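Probable tRNA pseudouridine synthase D (Methanosarcina mazei, PDB 1Z2Z) probably converts uridine 13 of transfer RNAs to pseudouridine, as a member of the TruD family of RNA-binding pseudouridine synthases. Local coordinates at residues Asn293-Asn305 with Asp311-Val323. Residues are numbered along the deposited sequence; the frame is centred on the assembly and turned at random.
Sequences NRAVEGDIVCFRN and DSSKTEKVTSETV
V301 and E316 join the two segments through their backbones. The V301 N-H points almost straight at E316 O, 3.2 Å from N to O, with an N-H...O angle of 165°. A second backbone bond runs from G298 N to V318 O at 2.7 Å. This one is bent, and the nitrogen stands well above the carbonyl plane. G298 lies in a type II beta turn from V296 to D299, and its positive phi of 64° is a value that glycine takes easily. V318 points its CB at this turn, and its CG1 sits against V296 O and D299 N. Within the turn, V296 N donates weakly to D299 OD2, which also forms a salt bridge with R285. At the exposed end, S320 OG gives a weak hydrogen bond to E297 OE1. T322 OG1 takes the N-H of T319. At the other end D311 OD2 lies 3.0 Å from F303 O, but both are acceptors and do not bond; D311 OD1 rests against N305 CB.

The F303 ring lies with CE2 and CZ against E316 CB, which meets the ring edge in its plane, 3.4 Å from CE2. With CG anti to the carbonyl carbon (chi1 -48°), the ring swings over to 311-323. Replacing F303 by alanine would remove the ring edge that meets E316 CB, and would probably open a gap there and beside K314 O. The extended K317 side chain passes I300 CG1, and its NZ is hydrogen-bonded to S350 OG.

The two segments run antiparallel, and 311-323 leads into helix 323-330. That helix supplies M326, which touches E316 and V318. The short strand 301-302 pairs antiparallel with strand 336-337, where V301 packs on I337 and C302 bonds through its backbone to F336. P353 of helix 352-363 touches V296 and D299.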
ATOM      1  N   ASN A 293       7.886   0.317 -19.246  1.00 47.47           N
ATOM      2  CA  ASN A 293       7.860   1.679 -19.761  1.00 49.15           C
ATOM      3  C   ASN A 293       7.901   1.764 -21.296  1.00 51.30           C
ATOM      4  O   ASN A 293       8.308   2.781 -21.861  1.00 50.76           O
ATOM      5  CB  ASN A 293       9.005   2.495 -19.163  1.00 46.71           C
ATOM      6  CG  ASN A 293      10.341   1.851 -19.379  1.00 46.05           C
ATOM      7  OD1 ASN A 293      11.374   2.430 -19.071  1.00 43.61           O
ATOM      8  ND2 ASN A 293      10.329   0.637 -19.910  1.00 48.76           N
ATOM      9  N   ARG A 294       7.483   0.690 -21.961  1.00 53.92           N
ATOM     10  CA  ARG A 294       7.439   0.638 -23.421  1.00 56.57           C
ATOM     11  C   ARG A 294       6.163  -0.064 -23.874  1.00 57.57           C
ATOM     12  O   ARG A 294       5.781  -1.108 -23.335  1.00 58.49           O
ATOM     13  CB  ARG A 294       8.661  -0.093 -23.991  1.00 58.24           C
ATOM     14  CG  ARG A 294       9.924   0.749 -23.995  1.00 60.97           C
ATOM     15  CD  ARG A 294      11.117  -0.014 -24.544  1.00 63.52           C
ATOM     16  NE  ARG A 294      12.353   0.752 -24.380  1.00 66.48           N
ATOM     17  CZ  ARG A 294      13.581   0.250 -24.508  1.00 66.83           C
ATOM     18  NH1 ARG A 294      13.755  -1.032 -24.806  1.00 66.54           N
ATOM     19  NH2 ARG A 294      14.639   1.033 -24.332  1.00 66.89           N
ATOM     20  N   ALA A 295       5.497   0.514 -24.864  1.00 57.02           N
ATOM     21  CA  ALA A 295       4.258  -0.068 -25.355  1.00 57.71           C
ATOM     22  C   ALA A 295       4.469  -1.003 -26.550  1.00 57.64           C
ATOM     23  O   ALA A 295       5.457  -0.893 -27.274  1.00 57.73           O
ATOM     24  CB  ALA A 295       3.278   1.052 -25.722  1.00 58.05           C
ATOM     25  N   VAL A 296       3.535  -1.932 -26.739  1.00 57.40           N
ATOM     26  CA  VAL A 296       3.587  -2.879 -27.852  1.00 57.58           C
ATOM     27  C   VAL A 296       2.217  -2.932 -28.520  1.00 58.10           C
ATOM     28  O   VAL A 296       1.366  -2.080 -28.272  1.00 60.10           O
ATOM     29  CB  VAL A 296       3.951  -4.308 -27.392  1.00 57.03           C
ATOM     30  CG1 VAL A 296       5.312  -4.304 -26.733  1.00 57.72           C
ATOM     31  CG2 VAL A 296       2.887  -4.849 -26.450  1.00 57.05           C
ATOM     32  N   GLU A 297       1.990  -3.928 -29.362  1.00 57.03           N
ATOM     33  CA  GLU A 297       0.699  -4.010 -30.024  1.00 57.80           C
ATOM     34  C   GLU A 297      -0.404  -4.439 -29.062  1.00 57.52           C
ATOM     35  O   GLU A 297      -0.323  -5.496 -28.437  1.00 58.37           O
ATOM     36  CB  GLU A 297       0.765  -4.972 -31.210  1.00 58.44           C
ATOM     37  CG  GLU A 297       1.637  -4.489 -32.358  1.00 59.02           C
ATOM     38  CD  GLU A 297       1.641  -5.457 -33.520  1.00 59.64           C
ATOM     39  OE1 GLU A 297       2.258  -5.140 -34.561  1.00 59.82           O
ATOM     40  OE2 GLU A 297       1.026  -6.537 -33.392  1.00 60.08           O
ATOM     41  N   GLY A 298      -1.434  -3.605 -28.952  1.00 57.01           N
ATOM     42  CA  GLY A 298      -2.552  -3.903 -28.075  1.00 55.83           C
ATOM     43  C   GLY A 298      -2.160  -3.956 -26.614  1.00 54.17           C
ATOM     44  O   GLY A 298      -2.640  -4.813 -25.878  1.00 53.47           O
ATOM     45  N   ASP A 299      -1.303  -3.026 -26.198  1.00 52.92           N
ATOM     46  CA  ASP A 299      -0.818  -2.955 -24.823  1.00 52.36           C
ATOM     47  C   ASP A 299      -1.831  -2.318 -23.849  1.00 52.69           C
ATOM     48  O   ASP A 299      -1.911  -2.726 -22.686  1.00 54.49           O
ATOM     49  CB  ASP A 299       0.510  -2.171 -24.781  1.00 50.81           C
ATOM     50  CG  ASP A 299       1.582  -2.849 -23.924  1.00 49.47           C
ATOM     51  OD1 ASP A 299       1.233  -3.625 -23.011  1.00 49.89           O
ATOM     52  OD2 ASP A 299       2.783  -2.588 -24.150  1.00 47.25           O
ATOM     53  N   ILE A 300      -2.603  -1.338 -24.329  1.00 50.97           N
ATOM     54  CA  ILE A 300      -3.605  -0.601 -23.527  1.00 49.71           C
ATOM     55  C   ILE A 300      -2.952   0.314 -22.494  1.00 50.21           C
ATOM     56  O   ILE A 300      -2.386  -0.150 -21.507  1.00 49.83           O
ATOM     57  CB  ILE A 300      -4.600  -1.531 -22.766  1.00 47.75           C
ATOM     58  CG1 ILE A 300      -5.543  -2.223 -23.746  1.00 47.71           C
ATOM     59  CG2 ILE A 300      -5.454  -0.711 -21.799  1.00 46.61           C
ATOM     60  CD1 ILE A 300      -6.584  -3.090 -23.069  1.00 44.76           C
ATOM     61  N   VAL A 301      -3.045   1.618 -22.715  1.00 52.21           N
ATOM     62  CA  VAL A 301      -2.455   2.566 -21.784  1.00 53.73           C
ATOM     63  C   VAL A 301      -3.526   3.466 -21.150  1.00 54.20           C
ATOM     64  O   VAL A 301      -4.724   3.292 -21.399  1.00 55.13           O
ATOM     65  CB  VAL A 301      -1.357   3.435 -22.492  1.00 53.31           C
ATOM     66  CG1 VAL A 301      -0.343   2.528 -23.175  1.00 52.67           C
ATOM     67  CG2 VAL A 301      -1.984   4.383 -23.514  1.00 54.56           C
ATOM     68  N   CYS A 302      -3.086   4.395 -20.303  1.00 54.59           N
ATOM     69  CA  CYS A 302      -3.979   5.352 -19.648  1.00 54.77           C
ATOM     70  C   CYS A 302      -3.302   6.717 -19.726  1.00 55.90           C
ATOM     71  O   CYS A 302      -2.103   6.819 -20.006  1.00 53.96           O
ATOM     72  CB  CYS A 302      -4.258   4.974 -18.173  1.00 53.45           C
ATOM     73  SG  CYS A 302      -2.952   5.374 -16.937  1.00 50.35           S
ATOM     74  N   PHE A 303      -4.084   7.764 -19.503  1.00 58.21           N
ATOM     75  CA  PHE A 303      -3.571   9.120 -19.556  1.00 62.02           C
ATOM     76  C   PHE A 303      -3.976   9.791 -18.263  1.00 64.62           C
ATOM     77  O   PHE A 303      -4.848   9.291 -17.551  1.00 65.02           O
ATOM     78  CB  PHE A 303      -4.194   9.871 -20.734  1.00 62.52           C
ATOM     79  CG  PHE A 303      -4.147   9.108 -22.018  1.00 62.46           C
ATOM     80  CD1 PHE A 303      -2.988   9.094 -22.790  1.00 62.61           C
ATOM     81  CD2 PHE A 303      -5.241   8.351 -22.426  1.00 61.73           C
ATOM     82  CE1 PHE A 303      -2.913   8.322 -23.945  1.00 62.45           C
ATOM     83  CE2 PHE A 303      -5.179   7.575 -23.576  1.00 62.20           C
ATOM     84  CZ  PHE A 303      -4.012   7.561 -24.343  1.00 62.36           C
ATOM     85  N   ARG A 304      -3.351  10.924 -17.966  1.00 67.29           N
ATOM     86  CA  ARG A 304      -3.667  11.665 -16.754  1.00 70.78           C
ATOM     87  C   ARG A 304      -4.987  12.420 -16.940  1.00 72.07           C
ATOM     88  O   ARG A 304      -5.196  13.079 -17.965  1.00 72.07           O
ATOM     89  CB  ARG A 304      -2.531  12.635 -16.426  1.00 72.01           C
ATOM     90  CG  ARG A 304      -2.213  13.617 -17.536  1.00 75.59           C
ATOM     91  CD  ARG A 304      -0.973  14.462 -17.231  1.00 78.39           C
ATOM     92  NE  ARG A 304       0.273  13.686 -17.204  1.00 80.26           N
ATOM     93  CZ  ARG A 304       0.719  12.999 -16.154  1.00 80.23           C
ATOM     94  NH1 ARG A 304       0.030  12.978 -15.023  1.00 80.52           N
ATOM     95  NH2 ARG A 304       1.866  12.339 -16.233  1.00 80.49           N
ATOM     96  N   ASN A 305      -5.873  12.315 -15.947  1.00 73.28           N
ATOM     97  CA  ASN A 305      -7.183  12.968 -15.986  1.00 74.60           C
ATOM     98  C   ASN A 305      -7.154  14.495 -15.839  1.00 75.62           C
ATOM     99  O   ASN A 305      -7.958  15.078 -15.102  1.00 76.60           O
ATOM    100  CB  ASN A 305      -8.120  12.362 -14.920  1.00 74.15           C
ATOM    101  CG  ASN A 305      -7.554  12.446 -13.506  1.00 73.65           C
ATOM    102  OD1 ASN A 305      -6.558  13.130 -13.260  1.00 72.90           O
ATOM    103  ND2 ASN A 305      -8.201  11.751 -12.565  1.00 71.91           N
ATOM    104  N   ASP A 311      -5.926   7.735 -14.581  1.00 76.27           N
ATOM    105  CA  ASP A 311      -7.230   7.165 -14.264  1.00 77.09           C
ATOM    106  C   ASP A 311      -7.634   6.064 -15.231  1.00 77.10           C
ATOM    107  O   ASP A 311      -7.434   6.179 -16.440  1.00 76.62           O
ATOM    108  CB  ASP A 311      -8.312   8.243 -14.282  1.00 77.17           C
ATOM    109  CG  ASP A 311      -8.517   8.833 -15.661  1.00 77.51           C
ATOM    110  OD1 ASP A 311      -9.592   9.425 -15.903  1.00 76.40           O
ATOM    111  OD2 ASP A 311      -7.596   8.712 -16.500  1.00 77.83           O
ATOM    112  N   SER A 312      -8.224   5.006 -14.689  1.00 78.01           N
ATOM    113  CA  SER A 312      -8.676   3.879 -15.492  1.00 78.72           C
ATOM    114  C   SER A 312      -9.962   4.219 -16.239  1.00 78.98           C
ATOM    115  O   SER A 312     -10.706   3.327 -16.640  1.00 78.89           O
ATOM    116  CB  SER A 312      -8.915   2.660 -14.597  1.00 78.86           C
ATOM    117  OG  SER A 312      -9.923   2.927 -13.637  1.00 78.75           O
ATOM    118  N   SER A 313     -10.231   5.508 -16.418  1.00 79.60           N
ATOM    119  CA  SER A 313     -11.436   5.930 -17.119  1.00 80.03           C
ATOM    120  C   SER A 313     -11.192   5.961 -18.623  1.00 79.94           C
ATOM    121  O   SER A 313     -11.717   5.137 -19.377  1.00 80.10           O
ATOM    122  CB  SER A 313     -11.867   7.322 -16.649  1.00 80.70           C
ATOM    123  OG  SER A 313     -12.180   7.324 -15.268  1.00 82.58           O
ATOM    124  N   LYS A 314     -10.380   6.922 -19.048  1.00 79.48           N
ATOM    125  CA  LYS A 314     -10.049   7.105 -20.453  1.00 78.80           C
ATOM    126  C   LYS A 314      -8.816   6.269 -20.808  1.00 77.34           C
ATOM    127  O   LYS A 314      -7.680   6.672 -20.542  1.00 76.80           O
ATOM    128  CB  LYS A 314      -9.780   8.591 -20.715  1.00 79.91           C
ATOM    129  CG  LYS A 314     -10.669   9.541 -19.892  1.00 80.21           C
ATOM    130  CD  LYS A 314     -12.134   9.532 -20.341  1.00 78.82           C
ATOM    131  CE  LYS A 314     -12.400  10.575 -21.425  1.00 79.25           C
ATOM    132  NZ  LYS A 314     -11.604  10.357 -22.670  1.00 78.31           N
ATOM    133  N   THR A 315      -9.050   5.105 -21.408  1.00 76.02           N
ATOM    134  CA  THR A 315      -7.969   4.204 -21.793  1.00 74.42           C
ATOM    135  C   THR A 315      -7.931   3.893 -23.280  1.00 73.99           C
ATOM    136  O   THR A 315      -8.738   3.109 -23.774  1.00 73.42           O
ATOM    137  CB  THR A 315      -8.062   2.865 -21.039  1.00 73.97           C
ATOM    138  OG1 THR A 315      -9.410   2.379 -21.090  1.00 73.23           O
ATOM    139  CG2 THR A 315      -7.633   3.036 -19.597  1.00 74.05           C
ATOM    140  N   GLU A 316      -6.979   4.507 -23.982  1.00 73.71           N
ATOM    141  CA  GLU A 316      -6.804   4.291 -25.418  1.00 73.65           C
ATOM    142  C   GLU A 316      -6.008   3.013 -25.651  1.00 73.43           C
ATOM    143  O   GLU A 316      -5.017   2.759 -24.965  1.00 72.71           O
ATOM    144  CB  GLU A 316      -6.051   5.465 -26.054  1.00 73.98           C
ATOM    145  CG  GLU A 316      -5.958   5.390 -27.579  1.00 74.02           C
ATOM    146  CD  GLU A 316      -5.298   6.615 -28.197  1.00 74.71           C
ATOM    147  OE1 GLU A 316      -5.690   7.752 -27.842  1.00 75.18           O
ATOM    148  OE2 GLU A 316      -4.397   6.445 -29.050  1.00 73.81           O
ATOM    149  N   LYS A 317      -6.432   2.215 -26.625  1.00 73.07           N
ATOM    150  CA  LYS A 317      -5.736   0.970 -26.929  1.00 72.69           C
ATOM    151  C   LYS A 317      -4.731   1.164 -28.070  1.00 72.70           C
ATOM    152  O   LYS A 317      -5.096   1.599 -29.162  1.00 72.81           O
ATOM    153  CB  LYS A 317      -6.755  -0.112 -27.291  1.00 71.35           C
ATOM    154  CG  LYS A 317      -6.175  -1.506 -27.369  1.00 69.79           C
ATOM    155  CD  LYS A 317      -7.286  -2.529 -27.392  1.00 67.68           C
ATOM    156  CE  LYS A 317      -6.756  -3.933 -27.193  1.00 66.95           C
ATOM    157  NZ  LYS A 317      -7.891  -4.884 -27.033  1.00 64.90           N
ATOM    158  N   VAL A 318      -3.467   0.848 -27.806  1.00 72.67           N
ATOM    159  CA  VAL A 318      -2.415   0.990 -28.811  1.00 73.19           C
ATOM    160  C   VAL A 318      -2.476  -0.120 -29.865  1.00 73.71           C
ATOM    161  O   VAL A 318      -2.757  -1.276 -29.541  1.00 73.97           O
ATOM    162  CB  VAL A 318      -1.003   0.997 -28.147  1.00 72.28           C
ATOM    163  CG1 VAL A 318      -0.923  -0.090 -27.100  1.00 72.09           C
ATOM    164  CG2 VAL A 318       0.087   0.792 -29.204  1.00 70.64           C
ATOM    165  N   THR A 319      -2.230   0.240 -31.126  1.00 73.38           N
ATOM    166  CA  THR A 319      -2.250  -0.728 -32.223  1.00 73.34           C
ATOM    167  C   THR A 319      -0.925  -0.752 -32.976  1.00 73.29           C
ATOM    168  O   THR A 319       0.056  -0.141 -32.551  1.00 73.60           O
ATOM    169  CB  THR A 319      -3.374  -0.432 -33.240  1.00 73.43           C
ATOM    170  OG1 THR A 319      -3.270   0.924 -33.682  1.00 73.43           O
ATOM    171  CG2 THR A 319      -4.744  -0.670 -32.619  1.00 73.35           C
ATOM    172  N   SER A 320      -0.909  -1.461 -34.101  1.00 72.74           N
ATOM    173  CA  SER A 320       0.295  -1.593 -34.912  1.00 72.37           C
ATOM    174  C   SER A 320       0.698  -0.301 -35.601  1.00 72.07           C
ATOM    175  O   SER A 320       1.796  -0.197 -36.148  1.00 71.99           O
ATOM    176  CB  SER A 320       0.096  -2.690 -35.960  1.00 72.54           C
ATOM    177  OG  SER A 320      -0.163  -3.941 -35.343  1.00 71.74           O
ATOM    178  N   GLU A 321      -0.188   0.685 -35.575  1.00 72.73           N
ATOM    179  CA  GLU A 321       0.098   1.959 -36.217  1.00 73.31           C
ATOM    180  C   GLU A 321       0.390   3.093 -35.217  1.00 73.22           C
ATOM    181  O   GLU A 321       1.293   3.910 -35.442  1.00 73.41           O
ATOM    182  CB  GLU A 321      -1.061   2.336 -37.154  1.00 73.68           C
ATOM    183  CG  GLU A 321      -2.454   2.231 -36.527  1.00 74.68           C
ATOM    184  CD  GLU A 321      -3.172   0.913 -36.827  1.00 75.67           C
ATOM    185  OE1 GLU A 321      -2.593  -0.176 -36.594  1.00 76.03           O
ATOM    186  OE2 GLU A 321      -4.338   0.973 -37.286  1.00 75.06           O
ATOM    187  N   THR A 322      -0.347   3.130 -34.107  1.00 71.90           N
ATOM    188  CA  THR A 322      -0.149   4.172 -33.098  1.00 70.56           C
ATOM    189  C   THR A 322       0.980   3.837 -32.123  1.00 70.34           C
ATOM    190  O   THR A 322       1.361   4.665 -31.297  1.00 70.09           O
ATOM    191  CB  THR A 322      -1.445   4.431 -32.296  1.00 70.23           C
ATOM    192  OG1 THR A 322      -1.757   3.284 -31.498  1.00 69.76           O
ATOM    193  CG2 THR A 322      -2.611   4.713 -33.242  1.00 69.40           C
ATOM    194  N   VAL A 323       1.515   2.624 -32.239  1.00 69.99           N
ATOM    195  CA  VAL A 323       2.607   2.152 -31.392  1.00 70.05           C
ATOM    196  C   VAL A 323       3.752   3.161 -31.278  1.00 69.36           C
ATOM    197  O   VAL A 323       4.258   3.413 -30.187  1.00 69.20           O
ATOM    198  CB  VAL A 323       3.184   0.813 -31.928  1.00 70.69           C
ATOM    199  CG1 VAL A 323       3.629   0.984 -33.376  1.00 72.52           C
ATOM    200  CG2 VAL A 323       4.356   0.351 -31.069  1.00 69.75           C
TER